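Local coordinates for anti-cleavage anti-greA transcription factor gfh1 (Thermus thermophilus, PDB 2F23), which inhibits all catalytic activities of RNA polymerase by partly occluding its substrate-binding site and preventing NTP binding, at residues A[22-36]-A[48-62]. Numbering follows the deposited sequence.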
# COMPACT_ATOMS: atom_id res chain seq x y z
N GLU A 22 -6.69 -10.82 1.51
CA GLU A 22 -7.23 -10.68 0.16
C GLU A 22 -7.67 -12.03 -0.41
O GLU A 22 -8.65 -12.10 -1.15
CB GLU A 22 -6.20 -10.03 -0.77
CG GLU A 22 -5.98 -8.55 -0.51
CD GLU A 22 -7.26 -7.74 -0.61
OE1 GLU A 22 -7.99 -7.92 -1.61
OE2 GLU A 22 -7.53 -6.94 0.30
N ARG A 23 -6.95 -13.10 -0.08
CA ARG A 23 -7.33 -14.42 -0.58
C ARG A 23 -8.68 -14.80 0.02
O ARG A 23 -9.50 -15.46 -0.64
CB ARG A 23 -6.29 -15.48 -0.20
CG ARG A 23 -4.96 -15.37 -0.94
CD ARG A 23 -4.12 -16.62 -0.68
NE ARG A 23 -2.72 -16.49 -1.08
CZ ARG A 23 -2.29 -16.35 -2.33
NH1 ARG A 23 -3.15 -16.30 -3.34
NH2 ARG A 23 -0.98 -16.28 -2.57
N GLU A 24 -8.91 -14.40 1.27
CA GLU A 24 -10.17 -14.70 1.94
C GLU A 24 -11.30 -13.98 1.20
O GLU A 24 -12.36 -14.55 0.94
CB GLU A 24 -10.12 -14.24 3.40
CG GLU A 24 -9.12 -15.00 4.25
CD GLU A 24 -8.98 -14.43 5.65
OE1 GLU A 24 -8.24 -15.03 6.46
OE2 GLU A 24 -9.60 -13.38 5.94
N ARG A 25 -11.05 -12.72 0.87
CA ARG A 25 -12.04 -11.92 0.15
C ARG A 25 -12.31 -12.49 -1.23
O ARG A 25 -13.44 -12.44 -1.72
CB ARG A 25 -11.56 -10.47 0.04
CG ARG A 25 -11.41 -9.80 1.40
CD ARG A 25 -10.73 -8.45 1.31
NE ARG A 25 -10.52 -7.89 2.64
CZ ARG A 25 -9.92 -6.73 2.88
NH1 ARG A 25 -9.47 -5.99 1.88
NH2 ARG A 25 -9.77 -6.31 4.13
N LEU A 26 -11.28 -13.04 -1.86
CA LEU A 26 -11.44 -13.62 -3.19
C LEU A 26 -12.33 -14.86 -3.12
O LEU A 26 -13.18 -15.08 -3.99
CB LEU A 26 -10.08 -14.00 -3.79
CG LEU A 26 -10.16 -14.67 -5.17
CD1 LEU A 26 -10.88 -13.74 -6.14
CD2 LEU A 26 -8.76 -15.00 -5.67
N GLN A 27 -12.13 -15.68 -2.09
CA GLN A 27 -12.93 -16.89 -1.93
C GLN A 27 -14.40 -16.49 -1.80
O GLN A 27 -15.28 -17.10 -2.42
CB GLN A 27 -12.48 -17.65 -0.68
CG GLN A 27 -13.17 -19.00 -0.50
CD GLN A 27 -12.66 -19.76 0.72
OE1 GLN A 27 -13.05 -20.91 0.96
NE2 GLN A 27 -11.80 -19.12 1.51
N GLU A 28 -14.66 -15.46 -1.00
CA GLU A 28 -16.02 -14.98 -0.79
C GLU A 28 -16.60 -14.41 -2.09
O GLU A 28 -17.75 -14.69 -2.44
CB GLU A 28 -16.02 -13.90 0.29
CG GLU A 28 -15.52 -14.37 1.64
CD GLU A 28 -15.40 -13.25 2.66
OE1 GLU A 28 -15.03 -13.53 3.82
OE2 GLU A 28 -15.66 -12.08 2.29
N ALA A 29 -15.80 -13.61 -2.80
CA ALA A 29 -16.24 -13.00 -4.05
C ALA A 29 -16.55 -14.06 -5.10
O ALA A 29 -17.44 -13.89 -5.92
CB ALA A 29 -15.17 -12.05 -4.57
N THR A 30 -15.79 -15.15 -5.08
CA THR A 30 -15.99 -16.23 -6.04
C THR A 30 -17.27 -16.98 -5.72
O THR A 30 -18.03 -17.35 -6.62
CB THR A 30 -14.80 -17.20 -6.02
OG1 THR A 30 -13.62 -16.49 -6.42
CG2 THR A 30 -15.04 -18.35 -6.98
N LYS A 31 -17.52 -17.19 -4.43
CA LYS A 31 -18.73 -17.89 -4.00
C LYS A 31 -19.95 -17.08 -4.44
O LYS A 31 -20.91 -17.64 -4.97
CB LYS A 31 -18.73 -18.07 -2.48
CG LYS A 31 -19.94 -18.83 -1.95
CD LYS A 31 -19.91 -18.93 -0.43
CE LYS A 31 -20.02 -17.56 0.23
NZ LYS A 31 -21.31 -16.89 -0.09
N ILE A 32 -19.90 -15.78 -4.22
CA ILE A 32 -21.00 -14.89 -4.60
C ILE A 32 -21.25 -14.97 -6.11
O ILE A 32 -22.40 -15.07 -6.55
CB ILE A 32 -20.69 -13.43 -4.20
CG1 ILE A 32 -20.74 -13.30 -2.68
CG2 ILE A 32 -21.69 -12.48 -4.86
CD1 ILE A 32 -20.39 -11.92 -2.17
N LEU A 33 -20.18 -14.91 -6.89
CA LEU A 33 -20.32 -14.97 -8.34
C LEU A 33 -20.95 -16.29 -8.77
O LEU A 33 -21.87 -16.31 -9.59
CB LEU A 33 -18.95 -14.82 -9.01
CG LEU A 33 -18.97 -14.97 -10.54
CD1 LEU A 33 -19.88 -13.92 -11.15
CD2 LEU A 33 -17.55 -14.83 -11.10
N GLN A 34 -20.46 -17.39 -8.20
CA GLN A 34 -20.99 -18.71 -8.54
C GLN A 34 -22.48 -18.81 -8.21
O GLN A 34 -23.25 -19.34 -9.00
CB GLN A 34 -20.22 -19.79 -7.78
CG GLN A 34 -20.61 -21.21 -8.16
CD GLN A 34 -20.43 -21.50 -9.64
OE1 GLN A 34 -19.38 -21.22 -10.22
NE2 GLN A 34 -21.46 -22.06 -10.27
N GLU A 35 -22.87 -18.30 -7.05
CA GLU A 35 -24.26 -18.33 -6.63
C GLU A 35 -25.14 -17.59 -7.63
O GLU A 35 -26.23 -18.06 -7.99
CB GLU A 35 -24.43 -17.69 -5.25
CG GLU A 35 -23.51 -18.23 -4.16
CD GLU A 35 -23.75 -19.69 -3.84
OE1 GLU A 35 -23.56 -20.54 -4.75
OE2 GLU A 35 -24.11 -20.00 -2.69
N LEU A 36 -24.68 -16.42 -8.08
CA LEU A 36 -25.44 -15.62 -9.04
C LEU A 36 -25.51 -16.28 -10.41
O LEU A 36 -26.50 -16.13 -11.12
CB LEU A 36 -24.81 -14.23 -9.17
CG LEU A 36 -24.90 -13.33 -7.93
CD1 LEU A 36 -24.18 -12.02 -8.21
CD2 LEU A 36 -26.36 -13.06 -7.58
N LEU A 48 -24.66 -9.60 -11.55
CA LEU A 48 -23.58 -10.45 -12.04
C LEU A 48 -22.38 -9.60 -12.43
O LEU A 48 -21.23 -9.94 -12.12
CB LEU A 48 -24.04 -11.26 -13.25
CG LEU A 48 -24.78 -12.57 -13.00
CD1 LEU A 48 -25.34 -13.10 -14.31
CD2 LEU A 48 -23.82 -13.59 -12.39
N GLU A 49 -22.63 -8.49 -13.11
CA GLU A 49 -21.55 -7.62 -13.54
C GLU A 49 -20.80 -7.04 -12.34
O GLU A 49 -19.57 -6.96 -12.35
CB GLU A 49 -22.08 -6.49 -14.43
CG GLU A 49 -22.51 -6.97 -15.81
CD GLU A 49 -21.40 -7.72 -16.54
OE1 GLU A 49 -20.28 -7.16 -16.66
OE2 GLU A 49 -21.64 -8.86 -17.00
N ALA A 50 -21.55 -6.65 -11.31
CA ALA A 50 -20.94 -6.09 -10.11
C ALA A 50 -20.10 -7.16 -9.41
O ALA A 50 -19.02 -6.87 -8.90
CB ALA A 50 -22.03 -5.57 -9.16
N ALA A 51 -20.60 -8.39 -9.40
CA ALA A 51 -19.89 -9.50 -8.77
C ALA A 51 -18.60 -9.80 -9.52
O ALA A 51 -17.57 -10.07 -8.90
CB ALA A 51 -20.78 -10.74 -8.74
N LYS A 52 -18.65 -9.75 -10.85
CA LYS A 52 -17.45 -10.00 -11.64
C LYS A 52 -16.45 -8.85 -11.45
O LYS A 52 -15.24 -9.08 -11.41
CB LYS A 52 -17.81 -10.17 -13.12
CG LYS A 52 -18.59 -11.45 -13.41
CD LYS A 52 -18.78 -11.68 -14.91
CE LYS A 52 -19.63 -10.60 -15.55
NZ LYS A 52 -19.83 -10.87 -17.00
N GLN A 53 -16.96 -7.63 -11.33
CA GLN A 53 -16.09 -6.47 -11.15
C GLN A 53 -15.35 -6.53 -9.82
O GLN A 53 -14.17 -6.20 -9.75
CB GLN A 53 -16.90 -5.17 -11.24
CG GLN A 53 -16.05 -3.92 -11.07
CD GLN A 53 -16.86 -2.64 -11.18
OE1 GLN A 53 -17.76 -2.39 -10.37
NE2 GLN A 53 -16.55 -1.83 -12.18
N GLU A 54 -16.05 -6.96 -8.77
CA GLU A 54 -15.43 -7.04 -7.45
C GLU A 54 -14.40 -8.17 -7.41
O GLU A 54 -13.33 -8.02 -6.83
CB GLU A 54 -16.51 -7.25 -6.38
CG GLU A 54 -15.98 -7.38 -4.95
CD GLU A 54 -15.16 -6.18 -4.47
OE1 GLU A 54 -15.11 -5.15 -5.17
OE2 GLU A 54 -14.57 -6.27 -3.38
N LYS A 55 -14.72 -9.30 -8.04
CA LYS A 55 -13.80 -10.42 -8.07
C LYS A 55 -12.51 -9.99 -8.78
O LYS A 55 -11.41 -10.30 -8.33
CB LYS A 55 -14.43 -11.61 -8.80
CG LYS A 55 -13.57 -12.87 -8.87
CD LYS A 55 -14.38 -14.06 -9.38
CE LYS A 55 -13.54 -15.31 -9.50
NZ LYS A 55 -12.58 -15.22 -10.62
N ALA A 56 -12.66 -9.26 -9.89
CA ALA A 56 -11.49 -8.80 -10.64
C ALA A 56 -10.67 -7.80 -9.84
O ALA A 56 -9.44 -7.79 -9.92
CB ALA A 56 -11.94 -8.18 -11.96
N ARG A 57 -11.35 -6.94 -9.07
CA ARG A 57 -10.66 -5.94 -8.27
C ARG A 57 -9.76 -6.64 -7.27
O ARG A 57 -8.60 -6.26 -7.08
CB ARG A 57 -11.66 -5.06 -7.52
CG ARG A 57 -11.01 -3.90 -6.75
CD ARG A 57 -12.03 -3.05 -6.00
NE ARG A 57 -12.58 -3.74 -4.83
CZ ARG A 57 -11.91 -3.91 -3.70
NH1 ARG A 57 -12.48 -4.55 -2.68
NH2 ARG A 57 -10.67 -3.45 -3.57
N ILE A 58 -10.29 -7.68 -6.63
CA ILE A 58 -9.52 -8.43 -5.63
C ILE A 58 -8.37 -9.17 -6.29
O ILE A 58 -7.24 -9.15 -5.79
CB ILE A 58 -10.43 -9.43 -4.89
CG1 ILE A 58 -11.53 -8.66 -4.14
CG2 ILE A 58 -9.59 -10.26 -3.90
CD1 ILE A 58 -12.66 -9.54 -3.66
N GLU A 59 -8.64 -9.83 -7.41
CA GLU A 59 -7.61 -10.57 -8.12
C GLU A 59 -6.43 -9.69 -8.49
O GLU A 59 -5.28 -10.12 -8.40
CB GLU A 59 -8.18 -11.22 -9.38
CG GLU A 59 -9.25 -12.25 -9.07
CD GLU A 59 -9.92 -12.77 -10.32
OE1 GLU A 59 -10.23 -11.96 -11.22
OE2 GLU A 59 -10.16 -13.99 -10.39
N ALA A 60 -6.71 -8.45 -8.89
CA ALA A 60 -5.65 -7.51 -9.26
C ALA A 60 -4.77 -7.16 -8.07
O ALA A 60 -3.56 -7.00 -8.20
CB ALA A 60 -6.26 -6.24 -9.85
N ARG A 61 -5.38 -7.03 -6.89
CA ARG A 61 -4.62 -6.71 -5.69
C ARG A 61 -3.74 -7.90 -5.34
O ARG A 61 -2.57 -7.74 -5.00
CB ARG A 61 -5.57 -6.39 -4.53
CG ARG A 61 -6.39 -5.12 -4.73
CD ARG A 61 -7.48 -4.99 -3.68
NE ARG A 61 -6.96 -4.66 -2.36
CZ ARG A 61 -6.51 -3.46 -2.01
NH1 ARG A 61 -6.51 -2.46 -2.88
NH2 ARG A 61 -6.08 -3.24 -0.77
N ILE A 62 -4.30 -9.11 -5.44
CA ILE A 62 -3.54 -10.32 -5.13
C ILE A 62 -2.35 -10.48 -6.06
O ILE A 62 -1.27 -10.88 -5.62
CB ILE A 62 -4.44 -11.57 -5.22
CG1 ILE A 62 -5.41 -11.57 -4.04
CG2 ILE A 62 -3.58 -12.83 -5.21
CD1 ILE A 62 -6.43 -12.68 -4.08
O HOH W 1 -6.18 -4.86 1.51
O HOH W 2 -18.10 -11.34 -6.41
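The helical segments 22-36 and 48-62 run antiparallel, their axes 9.1 Å apart at closest approach and 159° between directions, with Ala29 facing Lys55 and Leu33 facing Ala51. The side chains interlock as knobs into holes. Leu26 sits among Lys55, Ile58, Glu59 and Ile62. Leu26 CD1 meets Glu59 CG at 3.7 Å, while Leu26 CD2 packs on Ile62 CD1. Ile58 fills the hole between Glu22, Arg25, Leu26 and Ala29, its CD1 3.7 Å from Ala29 CB. The pair is part of the antiparallel coiled-coil hairpin of the GreA/GreB family, near its connecting loop.

Lys55 is a knob too. Its CG stands anti to the backbone N (chi1 -179°), and the chain runs out across Leu26 and Leu33 to Thr30. Leu33 CD2 packs on Lys55 CD at 3.7 Å. The chain bends only at its end, where Lys55 NZ makes a salt bridge to Glu59 OE2 of the same helix at 2.7 Å, from above the carboxylate plane. With an alanine in place of Lys55, a gap would probably open between Leu26 and Leu33, and the Glu59 carboxylate would lose its charged mate.

Leu33 CD1 rests on Lys52 CG, and Leu36 CB presses on Leu48 CD2 at 3.4 Å. A water donates to both Ala29 O and Ala51 O. At the other end Glu22 OE1 makes a long salt bridge to Arg61 NE (3.5 Å), with carboxylate and guanidinium planes 66° apart. Glu22 OE2 makes a salt bridge to Arg25 NH1 at 2.7 Å, and a second water links OE2 to Arg61 NH2. Arg23 NH1 lies near Ile62 CG2, while its NH2 pairs with Glu66.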